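2-dehydro-3-deoxy-d-gluconate/2-dehydro-3-deoxy-phosphogluconate aldolase (Picrophilus torridus, PDB 4UXD) is an aldolase of the dihydrodipicolinate synthetase family, folded as an eight-stranded alpha/beta (TIM) barrel with extra C-terminal helices, in an assembly of four chains. Local coordinates at residues Asp232-Leu237 against Asn254-Leu259; Lys26-Pro31 against Gly226-Ser231; Tyr139-Leu144 against Ser173-Val178. One frame throughout, in Å; residues are numbered along the deposited sequence.

Contact 1 of 3, residues Asp232-Leu237 against Asn254-Leu259; sequences DGIVRL and NDVIPL
Asp255 OD2 is gripped by two groups: it accepts a hydrogen bond from Arg236 NH2 at 3.0 Å, and a water that donates to it accepts in turn from Arg236 NH1. The direct bond is nearly straight (163°). It lies close to the guanidinium plane but comes down on OD2 from above the carboxylate, and the two flat groups are turned 56° against each other. The arginine chain bends at chi3, and Arg236 NE lies 3.5 Å from OD2 of Asp232, the residue just before the helix, as part of a salt-bridge network. Arg236 thus joins two carboxylates, its several N-H groups suiting it to serve both and probably offsetting their charge.

Helix 233-240 follows strand 222-224 of the TIM barrel, while helix 245-264 belongs to the C-terminal helices that come after the barrel in this family. The axes of the two short segments approach to 9.5 Å, running roughly antiparallel at 142°. Beneath the salt bridge the contact turns apolar and is filled from one side by Val256. Its CG1, anti to the backbone N, meets Ile234 CD1 at 3.6 Å, the two side chains crossing at about a right angle. The other branch, Val256 CG2, lies over the bare backbone of Gly233, 4.2 Å from Gly233 C, and the CA atoms of Gly233 and Val256 are 6.0 Å apart. Leu237, one turn further along, brings CD1 to 4.3 Å from the same Val256 CG2.

Contact 2 of 3, residues Lys26-Pro31 against Gly226-Ser231; sequences KGIVCP and GTTNFS
Strand 27-31 runs past a single turn of 3-10 helix, 226-229, with the CA atoms of Pro31 and Gly226 5.3 Å apart and those of Cys30 and Thr228 at 5.8 Å. This is where the TIM barrel closes: strand 27-31 pairs with strand 222-224, Val29 bonding through its backbone to Gly223 and Cys225, and the 3-10 turn begins one residue after that last strand. The one hydrogen bond between the two segments runs from a side chain to a backbone carbonyl.

Asn229 makes this polar link. Its ND2 donates to Pro31 O at 3.1 Å, almost straight (170°), and the acceptor lies in the amide plane although the donor stands above the carbonyl plane of the proline. The second N-H of ND2 turns back to Gly226 O, this time in the carbonyl plane and on a lone pair. Asn229 N bonds to that same oxygen, so Gly226 O takes two donors from one residue, and OD1 accepts from the backbone N of Ile33. An amide, with donor and acceptor ends, suits a buried place between two chain segments; with both ends engaged, its rotation is fixed.

Cys30 SG, anti to its backbone N (chi1 174°), packs against this amide, 3.6 Å from Asn229 ND2. Thr228 OG1 touches Cys30 CB, but its hydrogen bond goes to Cys225 O; its methyl CG2 faces the apolar side, 3.9 Å from Ile28 CG2. With no side chain on Gly226, the proline ring packs directly on its main chain: Pro31 CG lies 3.4 Å from Gly226 N.

Contact 3 of 3, residues Tyr139-Leu144 against Ser173-Val178; sequences YYKEIL and SEFSSV
Leu144 lies over one face of the Phe175 ring, its CB 3.8 Å from the ring centroid and only 11° off the ring normal, a CH-pi contact almost above the centre. The ring is gripped from both faces, for CG of the preceding Glu174 sits over the opposite one, toward the rim. The CB of Phe175 already points toward the helix, and with CG anti to the carbonyl carbon (chi1 -52°) the ring lies under Leu144.

Beyond CB the leucine forks. CD1 continues along the ring to 3.4 Å from Phe175 CD2 and also meets Val178 CG2 at 3.8 Å, the leucine and valine side chains crossing at about a right angle. CD2 turns toward the small side chain of Ser177, 4.0 Å from its OG. A branched, flexible leucine suits this place, since one side chain fills the corner between a ring, a valine and a serine. The corner is shaped by a type I beta turn from Phe175 to Val178, closed by a bond from Val178 N to Phe175 O of 3.2 Å.

At the outer margin the contact becomes polar and looser. Lys141 crosses Glu174 obliquely, and its aliphatic CE comes to 3.6 Å from Glu174 OE2, while NZ stays 4.5 Å from that oxygen, beyond salt-bridge range. The pairing of long charged chains at a solvent-facing edge may still give a weak attraction.

Helix 133-144 and helix 165-174 are neighbours on the outside of the barrel. A helix end covered by the turn that leads from the next helix into strand 178-183 belongs to the repeating beta-alpha-beta crossovers of the TIM barrel.

Contacts 1 and 2 form one continuous body of packing, their centres 10 Å apart: Ile234 CG2 of contact 1 lies 3.6 Å from Ile28 CD1 of contact 2, and Leu259 CD2, on helix 245-264, lies 3.9 Å from Thr227 CG2. Contact 3 stands apart, its centre 27 Å from that of contact 2 and 35 Å from that of contact 1, which lies on the opposite side of the chain's centre. Contact 2 is near the C-terminal ends of the strands, where TIM barrels hold their active sites; a glycerol weakly bonded to Gly226 N probably comes from the crystallisation liquor, though such molecules often mark pockets. Contact 3 lies where strand 178-183 begins.

Contact 1 of 3, residues Asp232-Leu237 against Asn254-Leu259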
ATOM      1  N   ASP A 232      -8.242 -23.060  25.050  1.00 35.45           N
ATOM      2  CA  ASP A 232      -8.759 -22.306  26.185  1.00 46.87           C
ATOM      3  C   ASP A 232      -7.793 -21.189  26.631  1.00 44.98           C
ATOM      4  O   ASP A 232      -8.106 -20.418  27.549  1.00 36.43           O
ATOM      5  CB  ASP A 232      -9.027 -23.254  27.358  1.00 47.09           C
ATOM      6  CG  ASP A 232      -7.746 -23.900  27.892  1.00 52.40           C
ATOM      7  OD1 ASP A 232      -6.756 -23.995  27.129  1.00 49.78           O
ATOM      8  OD2 ASP A 232      -7.726 -24.313  29.070  1.00 41.88           O
ATOM      9  N   GLY A 233      -6.627 -21.124  25.988  1.00 36.70           N
ATOM     10  CA  GLY A 233      -5.585 -20.163  26.335  1.00 37.84           C
ATOM     11  C   GLY A 233      -6.078 -18.745  26.562  1.00 36.01           C
ATOM     12  O   GLY A 233      -5.847 -18.159  27.616  1.00 35.79           O
ATOM     13  N   ILE A 234      -6.776 -18.197  25.576  1.00 37.95           N
ATOM     14  CA  ILE A 234      -7.337 -16.861  25.695  1.00 34.56           C
ATOM     15  C   ILE A 234      -8.262 -16.714  26.896  1.00 30.86           C
ATOM     16  O   ILE A 234      -8.291 -15.653  27.512  1.00 33.95           O
ATOM     17  CB  ILE A 234      -8.107 -16.465  24.418  1.00 37.34           C
ATOM     18  CG1 ILE A 234      -7.127 -15.992  23.345  1.00 30.58           C
ATOM     19  CG2 ILE A 234      -9.157 -15.364  24.691  1.00 25.58           C
ATOM     20  CD1 ILE A 234      -6.414 -14.691  23.673  1.00 39.00           C
ATOM     21  N   VAL A 235      -9.022 -17.750  27.237  1.00 28.54           N
ATOM     22  CA  VAL A 235      -9.995 -17.611  28.325  1.00 37.34           C
ATOM     23  C   VAL A 235      -9.337 -17.644  29.716  1.00 40.87           C
ATOM     24  O   VAL A 235      -9.716 -16.864  30.603  1.00 30.24           O
ATOM     25  CB  VAL A 235     -11.077 -18.689  28.250  1.00 35.58           C
ATOM     26  CG1 VAL A 235     -12.075 -18.531  29.410  1.00 39.99           C
ATOM     27  CG2 VAL A 235     -11.794 -18.597  26.925  1.00 28.61           C
ATOM     28  N   ARG A 236      -8.371 -18.544  29.904  1.00 34.62           N
ATOM     29  CA  ARG A 236      -7.541 -18.534  31.108  1.00 38.06           C
ATOM     30  C   ARG A 236      -6.955 -17.143  31.300  1.00 38.14           C
ATOM     31  O   ARG A 236      -7.079 -16.552  32.370  1.00 40.74           O
ATOM     32  CB  ARG A 236      -6.415 -19.577  31.026  1.00 36.95           C
ATOM     33  CG  ARG A 236      -6.913 -21.016  30.887  1.00 40.33           C
ATOM     34  CD  ARG A 236      -5.815 -22.051  31.094  1.00 27.69           C
ATOM     35  NE  ARG A 236      -5.030 -22.285  29.890  1.00 30.72           N
ATOM     36  CZ  ARG A 236      -3.777 -21.877  29.687  1.00 41.11           C
ATOM     37  NH1 ARG A 236      -3.113 -21.192  30.618  1.00 34.54           N
ATOM     38  NH2 ARG A 236      -3.178 -22.164  28.533  1.00 37.80           N
ATOM     39  N   LEU A 237      -6.336 -16.625  30.243  1.00 37.96           N
ATOM     40  CA  LEU A 237      -5.725 -15.300  30.256  1.00 36.92           C
ATOM     41  C   LEU A 237      -6.648 -14.244  30.839  1.00 34.03           C
ATOM     42  O   LEU A 237      -6.276 -13.535  31.776  1.00 41.27           O
ATOM     43  CB  LEU A 237      -5.317 -14.898  28.841  1.00 29.55           C
ATOM     44  CG  LEU A 237      -4.593 -13.565  28.675  1.00 34.31           C
ATOM     45  CD1 LEU A 237      -3.786 -13.607  27.404  1.00 33.76           C
ATOM     46  CD2 LEU A 237      -5.532 -12.354  28.643  1.00 31.85           C
ATOM     47  N   ASN A 254       3.520 -17.341  26.086  1.00 35.99           N
ATOM     48  CA  ASN A 254       3.916 -18.729  25.889  1.00 46.65           C
ATOM     49  C   ASN A 254       2.865 -19.582  25.166  1.00 51.09           C
ATOM     50  O   ASN A 254       3.201 -20.582  24.530  1.00 48.82           O
ATOM     51  CB  ASN A 254       4.245 -19.367  27.240  1.00 55.84           C
ATOM     52  CG  ASN A 254       5.321 -18.611  27.995  1.00 50.41           C
ATOM     53  OD1 ASN A 254       5.100 -18.134  29.108  1.00 52.32           O
ATOM     54  ND2 ASN A 254       6.493 -18.498  27.390  1.00 57.98           N
ATOM     55  N   ASP A 255       1.598 -19.193  25.262  1.00 51.70           N
ATOM     56  CA  ASP A 255       0.511 -20.011  24.733  1.00 51.40           C
ATOM     57  C   ASP A 255      -0.146 -19.396  23.501  1.00 52.95           C
ATOM     58  O   ASP A 255      -0.064 -19.947  22.405  1.00 41.13           O
ATOM     59  CB  ASP A 255      -0.529 -20.240  25.821  1.00 39.53           C
ATOM     60  CG  ASP A 255       0.086 -20.766  27.081  1.00 46.18           C
ATOM     61  OD1 ASP A 255       1.232 -21.259  26.998  1.00 47.51           O
ATOM     62  OD2 ASP A 255      -0.566 -20.696  28.142  1.00 46.61           O
ATOM     63  N   VAL A 256      -0.777 -18.242  23.689  1.00 47.20           N
ATOM     64  CA  VAL A 256      -1.551 -17.600  22.641  1.00 37.45           C
ATOM     65  C   VAL A 256      -0.664 -17.165  21.465  1.00 38.91           C
ATOM     66  O   VAL A 256      -0.899 -17.546  20.306  1.00 29.35           O
ATOM     67  CB  VAL A 256      -2.308 -16.364  23.199  1.00 34.27           C
ATOM     68  CG1 VAL A 256      -3.313 -15.833  22.178  1.00 30.14           C
ATOM     69  CG2 VAL A 256      -3.019 -16.704  24.515  1.00 29.66           C
ATOM     70  N   ILE A 257       0.356 -16.369  21.776  1.00 36.88           N
ATOM     71  CA  ILE A 257       1.195 -15.738  20.755  1.00 39.70           C
ATOM     72  C   ILE A 257       1.931 -16.766  19.907  1.00 36.96           C
ATOM     73  O   ILE A 257       2.044 -16.591  18.698  1.00 32.61           O
ATOM     74  CB  ILE A 257       2.217 -14.748  21.397  1.00 45.51           C
ATOM     75  CG1 ILE A 257       1.511 -13.443  21.747  1.00 37.10           C
ATOM     76  CG2 ILE A 257       3.402 -14.443  20.456  1.00 38.46           C
ATOM     77  CD1 ILE A 257       2.258 -12.587  22.713  1.00 46.14           C
ATOM     78  N   PRO A 258       2.448 -17.836  20.536  1.00 40.43           N
ATOM     79  CA  PRO A 258       3.114 -18.848  19.713  1.00 40.21           C
ATOM     80  C   PRO A 258       2.125 -19.627  18.865  1.00 28.90           C
ATOM     81  O   PRO A 258       2.460 -20.014  17.743  1.00 25.80           O
ATOM     82  CB  PRO A 258       3.806 -19.736  20.748  1.00 40.77           C
ATOM     83  CG  PRO A 258       4.004 -18.835  21.908  1.00 40.59           C
ATOM     84  CD  PRO A 258       2.749 -18.033  21.961  1.00 35.08           C
ATOM     85  N   LEU A 259       0.917 -19.824  19.385  1.00 30.63           N
ATOM     86  CA  LEU A 259      -0.161 -20.434  18.598  1.00 33.28           C
ATOM     87  C   LEU A 259      -0.606 -19.546  17.435  1.00 33.25           C
ATOM     88  O   LEU A 259      -0.830 -20.037  16.316  1.00 26.35           O
ATOM     89  CB  LEU A 259      -1.371 -20.741  19.476  1.00 24.04           C
ATOM     90  CG  LEU A 259      -2.520 -21.377  18.695  1.00 28.25           C
ATOM     91  CD1 LEU A 259      -2.118 -22.755  18.179  1.00 23.83           C
ATOM     92  CD2 LEU A 259      -3.767 -21.436  19.540  1.00 18.08           C
TER
HETATM   93  O   HOH W   1      -0.600 -21.409  30.728  1.00 39.33           O

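Contact 2 of 3, residues Lys26-Pro31 against Gly226-Ser231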
ATOM      1  N   LYS A  26     -18.820  -7.648  27.594  1.00 26.76           N
ATOM      2  CA  LYS A  26     -17.427  -7.714  28.003  1.00 39.09           C
ATOM      3  C   LYS A  26     -17.078  -9.193  28.126  1.00 36.03           C
ATOM      4  O   LYS A  26     -17.972 -10.033  28.168  1.00 38.25           O
ATOM      5  CB  LYS A  26     -17.187  -6.910  29.304  1.00 44.45           C
ATOM      6  CG  LYS A  26     -17.118  -7.656  30.646  1.00 45.88           C
ATOM      7  CD  LYS A  26     -18.413  -7.597  31.451  1.00 65.48           C
ATOM      8  CE  LYS A  26     -18.931  -6.172  31.651  1.00 75.84           C
ATOM      9  NZ  LYS A  26     -17.851  -5.156  31.808  1.00 72.61           N
ATOM     10  N   GLY A  27     -15.788  -9.517  28.150  1.00 38.10           N
ATOM     11  CA  GLY A  27     -15.359 -10.906  28.219  1.00 37.88           C
ATOM     12  C   GLY A  27     -14.883 -11.471  26.887  1.00 34.56           C
ATOM     13  O   GLY A  27     -14.457 -10.730  25.998  1.00 24.21           O
ATOM     14  N   ILE A  28     -14.981 -12.791  26.754  1.00 34.12           N
ATOM     15  CA  ILE A  28     -14.408 -13.512  25.632  1.00 22.01           C
ATOM     16  C   ILE A  28     -15.457 -13.978  24.642  1.00 25.76           C
ATOM     17  O   ILE A  28     -16.405 -14.683  24.985  1.00 25.20           O
ATOM     18  CB  ILE A  28     -13.604 -14.719  26.120  1.00 34.25           C
ATOM     19  CG1 ILE A  28     -12.491 -14.248  27.068  1.00 29.74           C
ATOM     20  CG2 ILE A  28     -13.018 -15.513  24.932  1.00 32.65           C
ATOM     21  CD1 ILE A  28     -11.517 -13.285  26.441  1.00 25.76           C
ATOM     22  N   VAL A  29     -15.258 -13.553  23.402  1.00 26.65           N
ATOM     23  CA  VAL A  29     -16.156 -13.825  22.298  1.00 22.77           C
ATOM     24  C   VAL A  29     -15.487 -14.801  21.350  1.00 20.19           C
ATOM     25  O   VAL A  29     -14.392 -14.507  20.873  1.00 16.77           O
ATOM     26  CB  VAL A  29     -16.489 -12.529  21.532  1.00 23.62           C
ATOM     27  CG1 VAL A  29     -17.419 -12.807  20.346  1.00 31.71           C
ATOM     28  CG2 VAL A  29     -17.073 -11.502  22.462  1.00 21.81           C
ATOM     29  N   CYS A  30     -16.114 -15.947  21.057  1.00 21.83           N
ATOM     30  CA  CYS A  30     -15.560 -16.826  20.017  1.00 21.70           C
ATOM     31  C   CYS A  30     -16.096 -16.506  18.622  1.00 26.18           C
ATOM     32  O   CYS A  30     -17.278 -16.696  18.347  1.00 24.29           O
ATOM     33  CB  CYS A  30     -15.831 -18.285  20.312  1.00 19.91           C
ATOM     34  SG  CYS A  30     -15.300 -19.345  18.932  1.00 21.39           S
ATOM     35  N   PRO A  31     -15.221 -16.025  17.724  1.00 23.25           N
ATOM     36  CA  PRO A  31     -15.685 -15.924  16.340  1.00 25.14           C
ATOM     37  C   PRO A  31     -15.663 -17.321  15.727  1.00 24.70           C
ATOM     38  O   PRO A  31     -14.608 -17.825  15.312  1.00 15.65           O
ATOM     39  CB  PRO A  31     -14.681 -14.971  15.697  1.00 23.82           C
ATOM     40  CG  PRO A  31     -13.415 -15.202  16.440  1.00 21.78           C
ATOM     41  CD  PRO A  31     -13.797 -15.698  17.845  1.00 19.89           C
ATOM     42  N   GLY A 226     -10.316 -15.954  17.690  1.00 16.37           N
ATOM     43  CA  GLY A 226     -10.546 -17.181  16.950  1.00 27.15           C
ATOM     44  C   GLY A 226      -9.908 -18.440  17.528  1.00 31.98           C
ATOM     45  O   GLY A 226     -10.397 -19.545  17.305  1.00 29.88           O
ATOM     46  N   THR A 227      -8.812 -18.293  18.258  1.00 26.46           N
ATOM     47  CA  THR A 227      -8.150 -19.454  18.826  1.00 30.32           C
ATOM     48  C   THR A 227      -9.016 -20.179  19.866  1.00 32.38           C
ATOM     49  O   THR A 227      -8.714 -21.315  20.231  1.00 34.37           O
ATOM     50  CB  THR A 227      -6.822 -19.072  19.485  1.00 32.46           C
ATOM     51  OG1 THR A 227      -7.064 -18.192  20.598  1.00 24.75           O
ATOM     52  CG2 THR A 227      -5.906 -18.419  18.460  1.00 24.49           C
ATOM     53  N   THR A 228     -10.086 -19.542  20.332  1.00 17.07           N
ATOM     54  CA  THR A 228     -10.974 -20.187  21.295  1.00 30.89           C
ATOM     55  C   THR A 228     -11.766 -21.341  20.659  1.00 32.26           C
ATOM     56  O   THR A 228     -12.410 -22.105  21.361  1.00 19.57           O
ATOM     57  CB  THR A 228     -11.962 -19.188  21.933  1.00 26.58           C
ATOM     58  OG1 THR A 228     -12.804 -18.614  20.924  1.00 23.57           O
ATOM     59  CG2 THR A 228     -11.205 -18.091  22.648  1.00 29.30           C
ATOM     60  N   ASN A 229     -11.699 -21.475  19.338  1.00 21.78           N
ATOM     61  CA  ASN A 229     -12.351 -22.578  18.660  1.00 29.02           C
ATOM     62  C   ASN A 229     -11.740 -23.940  19.030  1.00 35.94           C
ATOM     63  O   ASN A 229     -12.347 -24.980  18.788  1.00 33.01           O
ATOM     64  CB  ASN A 229     -12.282 -22.380  17.143  1.00 28.23           C
ATOM     65  CG  ASN A 229     -13.316 -21.410  16.635  1.00 25.87           C
ATOM     66  OD1 ASN A 229     -14.470 -21.778  16.425  1.00 20.58           O
ATOM     67  ND2 ASN A 229     -12.908 -20.159  16.425  1.00 23.73           N
ATOM     68  N   PHE A 230     -10.541 -23.930  19.604  1.00 34.62           N
ATOM     69  CA  PHE A 230      -9.825 -25.164  19.901  1.00 30.04           C
ATOM     70  C   PHE A 230      -8.744 -24.968  20.960  1.00 30.27           C
ATOM     71  O   PHE A 230      -7.893 -25.825  21.153  1.00 35.18           O
ATOM     72  CB  PHE A 230      -9.205 -25.720  18.624  1.00 39.84           C
ATOM     73  CG  PHE A 230      -8.665 -24.662  17.719  1.00 34.77           C
ATOM     74  CD1 PHE A 230      -7.425 -24.104  17.951  1.00 36.41           C
ATOM     75  CD2 PHE A 230      -9.417 -24.199  16.653  1.00 34.00           C
ATOM     76  CE1 PHE A 230      -6.943 -23.117  17.123  1.00 38.41           C
ATOM     77  CE2 PHE A 230      -8.939 -23.217  15.824  1.00 29.54           C
ATOM     78  CZ  PHE A 230      -7.705 -22.675  16.055  1.00 31.13           C
ATOM     79  N   SER A 231      -8.798 -23.846  21.660  1.00 31.87           N
ATOM     80  CA  SER A 231      -7.840 -23.556  22.712  1.00 31.03           C
ATOM     81  C   SER A 231      -8.470 -22.687  23.794  1.00 38.39           C
ATOM     82  O   SER A 231      -9.160 -21.711  23.496  1.00 37.04           O
ATOM     83  CB  SER A 231      -6.611 -22.872  22.129  1.00 26.39           C
ATOM     84  OG  SER A 231      -5.670 -22.597  23.139  1.00 24.50           O
TER

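Contact 3 of 3, residues Tyr139-Leu144 against Ser173-Val178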
ATOM      1  N   TYR A 139     -24.851   4.112   5.028  1.00 26.57           N
ATOM      2  CA  TYR A 139     -25.211   2.705   5.013  1.00 26.79           C
ATOM      3  C   TYR A 139     -25.592   2.186   6.424  1.00 28.41           C
ATOM      4  O   TYR A 139     -26.640   1.547   6.593  1.00 20.49           O
ATOM      5  CB  TYR A 139     -24.053   1.931   4.420  1.00 19.89           C
ATOM      6  CG  TYR A 139     -24.156   0.445   4.464  1.00 23.88           C
ATOM      7  CD1 TYR A 139     -24.806  -0.254   3.461  1.00 24.74           C
ATOM      8  CD2 TYR A 139     -23.549  -0.273   5.489  1.00 27.57           C
ATOM      9  CE1 TYR A 139     -24.871  -1.629   3.485  1.00 23.34           C
ATOM     10  CE2 TYR A 139     -23.610  -1.644   5.526  1.00 28.14           C
ATOM     11  CZ  TYR A 139     -24.273  -2.318   4.522  1.00 30.98           C
ATOM     12  OH  TYR A 139     -24.317  -3.687   4.559  1.00 36.71           O
ATOM     13  N   TYR A 140     -24.767   2.478   7.429  1.00 20.95           N
ATOM     14  CA  TYR A 140     -25.117   2.163   8.818  1.00 23.46           C
ATOM     15  C   TYR A 140     -26.362   2.934   9.268  1.00 30.22           C
ATOM     16  O   TYR A 140     -27.167   2.439  10.053  1.00 24.23           O
ATOM     17  CB  TYR A 140     -23.957   2.476   9.770  1.00 19.92           C
ATOM     18  CG  TYR A 140     -22.908   1.394   9.850  1.00 19.72           C
ATOM     19  CD1 TYR A 140     -23.008   0.361  10.773  1.00 14.23           C
ATOM     20  CD2 TYR A 140     -21.820   1.404   8.992  1.00 20.27           C
ATOM     21  CE1 TYR A 140     -22.051  -0.622  10.843  1.00 20.10           C
ATOM     22  CE2 TYR A 140     -20.853   0.428   9.052  1.00 22.85           C
ATOM     23  CZ  TYR A 140     -20.962  -0.583   9.974  1.00 25.53           C
ATOM     24  OH  TYR A 140     -19.974  -1.552  10.008  1.00 17.67           O
ATOM     25  N   LYS A 141     -26.508   4.151   8.763  1.00 25.86           N
ATOM     26  CA  LYS A 141     -27.651   4.987   9.091  1.00 29.22           C
ATOM     27  C   LYS A 141     -28.969   4.306   8.700  1.00 37.26           C
ATOM     28  O   LYS A 141     -29.867   4.121   9.532  1.00 28.51           O
ATOM     29  CB  LYS A 141     -27.510   6.340   8.384  1.00 29.44           C
ATOM     30  CG  LYS A 141     -28.584   7.366   8.705  1.00 46.08           C
ATOM     31  CD  LYS A 141     -27.973   8.768   8.679  1.00 58.62           C
ATOM     32  CE  LYS A 141     -28.985   9.908   8.538  1.00 59.23           C
ATOM     33  NZ  LYS A 141     -30.303   9.497   7.994  1.00 66.91           N
ATOM     34  N   GLU A 142     -29.069   3.927   7.431  1.00 28.58           N
ATOM     35  CA  GLU A 142     -30.279   3.334   6.901  1.00 28.53           C
ATOM     36  C   GLU A 142     -30.620   2.059   7.651  1.00 36.46           C
ATOM     37  O   GLU A 142     -31.787   1.745   7.890  1.00 38.08           O
ATOM     38  CB  GLU A 142     -30.104   3.033   5.413  1.00 36.15           C
ATOM     39  CG  GLU A 142     -31.398   2.954   4.625  1.00 51.77           C
ATOM     40  CD  GLU A 142     -31.655   4.210   3.805  1.00 71.81           C
ATOM     41  OE1 GLU A 142     -31.298   5.315   4.279  1.00 73.06           O
ATOM     42  OE2 GLU A 142     -32.197   4.087   2.682  1.00 65.36           O
ATOM     43  N   ILE A 143     -29.579   1.326   8.027  1.00 32.24           N
ATOM     44  CA  ILE A 143     -29.750   0.023   8.635  1.00 33.41           C
ATOM     45  C   ILE A 143     -30.208   0.167  10.096  1.00 38.11           C
ATOM     46  O   ILE A 143     -31.206  -0.434  10.513  1.00 31.51           O
ATOM     47  CB  ILE A 143     -28.439  -0.782   8.536  1.00 29.05           C
ATOM     48  CG1 ILE A 143     -28.200  -1.203   7.091  1.00 29.01           C
ATOM     49  CG2 ILE A 143     -28.481  -2.020   9.392  1.00 27.62           C
ATOM     50  CD1 ILE A 143     -26.772  -1.636   6.780  1.00 20.31           C
ATOM     51  N   LEU A 144     -29.474   0.970  10.858  1.00 29.99           N
ATOM     52  CA  LEU A 144     -29.777   1.197  12.262  1.00 36.76           C
ATOM     53  C   LEU A 144     -31.152   1.834  12.455  1.00 48.00           C
ATOM     54  O   LEU A 144     -31.735   1.740  13.537  1.00 47.42           O
ATOM     55  CB  LEU A 144     -28.717   2.094  12.898  1.00 32.86           C
ATOM     56  CG  LEU A 144     -27.304   1.522  12.966  1.00 38.37           C
ATOM     57  CD1 LEU A 144     -26.314   2.621  13.359  1.00 41.55           C
ATOM     58  CD2 LEU A 144     -27.242   0.378  13.937  1.00 31.90           C
ATOM     59  N   SER A 173     -23.747   8.280  18.996  1.00 31.96           N
ATOM     60  CA  SER A 173     -24.658   9.270  19.556  1.00 30.43           C
ATOM     61  C   SER A 173     -26.023   9.273  18.878  1.00 36.33           C
ATOM     62  O   SER A 173     -27.017   9.609  19.510  1.00 65.13           O
ATOM     63  CB  SER A 173     -24.040  10.667  19.469  1.00 34.06           C
ATOM     64  OG  SER A 173     -23.810  11.046  18.127  1.00 32.64           O
ATOM     65  N   GLU A 174     -26.079   8.893  17.604  1.00 40.13           N
ATOM     66  CA  GLU A 174     -27.326   8.949  16.829  1.00 36.14           C
ATOM     67  C   GLU A 174     -28.196   7.690  16.980  1.00 38.70           C
ATOM     68  O   GLU A 174     -29.373   7.704  16.617  1.00 36.61           O
ATOM     69  CB  GLU A 174     -26.998   9.182  15.352  1.00 31.36           C
ATOM     70  CG  GLU A 174     -28.184   9.527  14.466  1.00 44.35           C
ATOM     71  CD  GLU A 174     -27.776   9.830  13.021  1.00 62.38           C
ATOM     72  OE1 GLU A 174     -26.558   9.957  12.758  1.00 49.17           O
ATOM     73  OE2 GLU A 174     -28.674   9.935  12.150  1.00 59.97           O
ATOM     74  N   PHE A 175     -27.626   6.606  17.504  1.00 37.62           N
ATOM     75  CA  PHE A 175     -28.383   5.371  17.712  1.00 34.88           C
ATOM     76  C   PHE A 175     -27.895   4.663  18.950  1.00 30.42           C
ATOM     77  O   PHE A 175     -26.769   4.171  18.998  1.00 39.92           O
ATOM     78  CB  PHE A 175     -28.283   4.435  16.500  1.00 35.31           C
ATOM     79  CG  PHE A 175     -28.635   5.091  15.203  1.00 34.79           C
ATOM     80  CD1 PHE A 175     -29.957   5.235  14.821  1.00 32.39           C
ATOM     81  CD2 PHE A 175     -27.640   5.580  14.368  1.00 40.54           C
ATOM     82  CE1 PHE A 175     -30.284   5.852  13.625  1.00 37.10           C
ATOM     83  CE2 PHE A 175     -27.958   6.202  13.167  1.00 34.14           C
ATOM     84  CZ  PHE A 175     -29.282   6.336  12.795  1.00 34.80           C
ATOM     85  N   SER A 176     -28.752   4.624  19.958  1.00 33.10           N
ATOM     86  CA  SER A 176     -28.437   3.975  21.219  1.00 30.73           C
ATOM     87  C   SER A 176     -28.258   2.470  21.016  1.00 24.98           C
ATOM     88  O   SER A 176     -27.568   1.818  21.782  1.00 30.59           O
ATOM     89  CB  SER A 176     -29.535   4.263  22.252  1.00 26.63           C
ATOM     90  OG  SER A 176     -30.739   3.580  21.937  1.00 44.63           O
ATOM     91  N   SER A 177     -28.859   1.936  19.961  1.00 31.61           N
ATOM     92  CA  SER A 177     -28.763   0.512  19.636  1.00 35.25           C
ATOM     93  C   SER A 177     -27.323   0.032  19.436  1.00 33.78           C
ATOM     94  O   SER A 177     -27.041  -1.166  19.567  1.00 31.08           O
ATOM     95  CB  SER A 177     -29.565   0.218  18.376  1.00 35.98           C
ATOM     96  OG  SER A 177     -29.197   1.120  17.348  1.00 40.28           O
ATOM     97  N   VAL A 178     -26.425   0.956  19.094  1.00 26.65           N
ATOM     98  CA  VAL A 178     -25.022   0.620  18.952  1.00 31.66           C
ATOM     99  C   VAL A 178     -24.421   0.460  20.347  1.00 31.40           C
ATOM    100  O   VAL A 178     -24.288   1.419  21.099  1.00 34.17           O
ATOM    101  CB  VAL A 178     -24.231   1.688  18.142  1.00 39.74           C
ATOM    102  CG1 VAL A 178     -22.746   1.312  18.065  1.00 28.75           C
ATOM    103  CG2 VAL A 178     -24.812   1.856  16.736  1.00 23.42           C
TER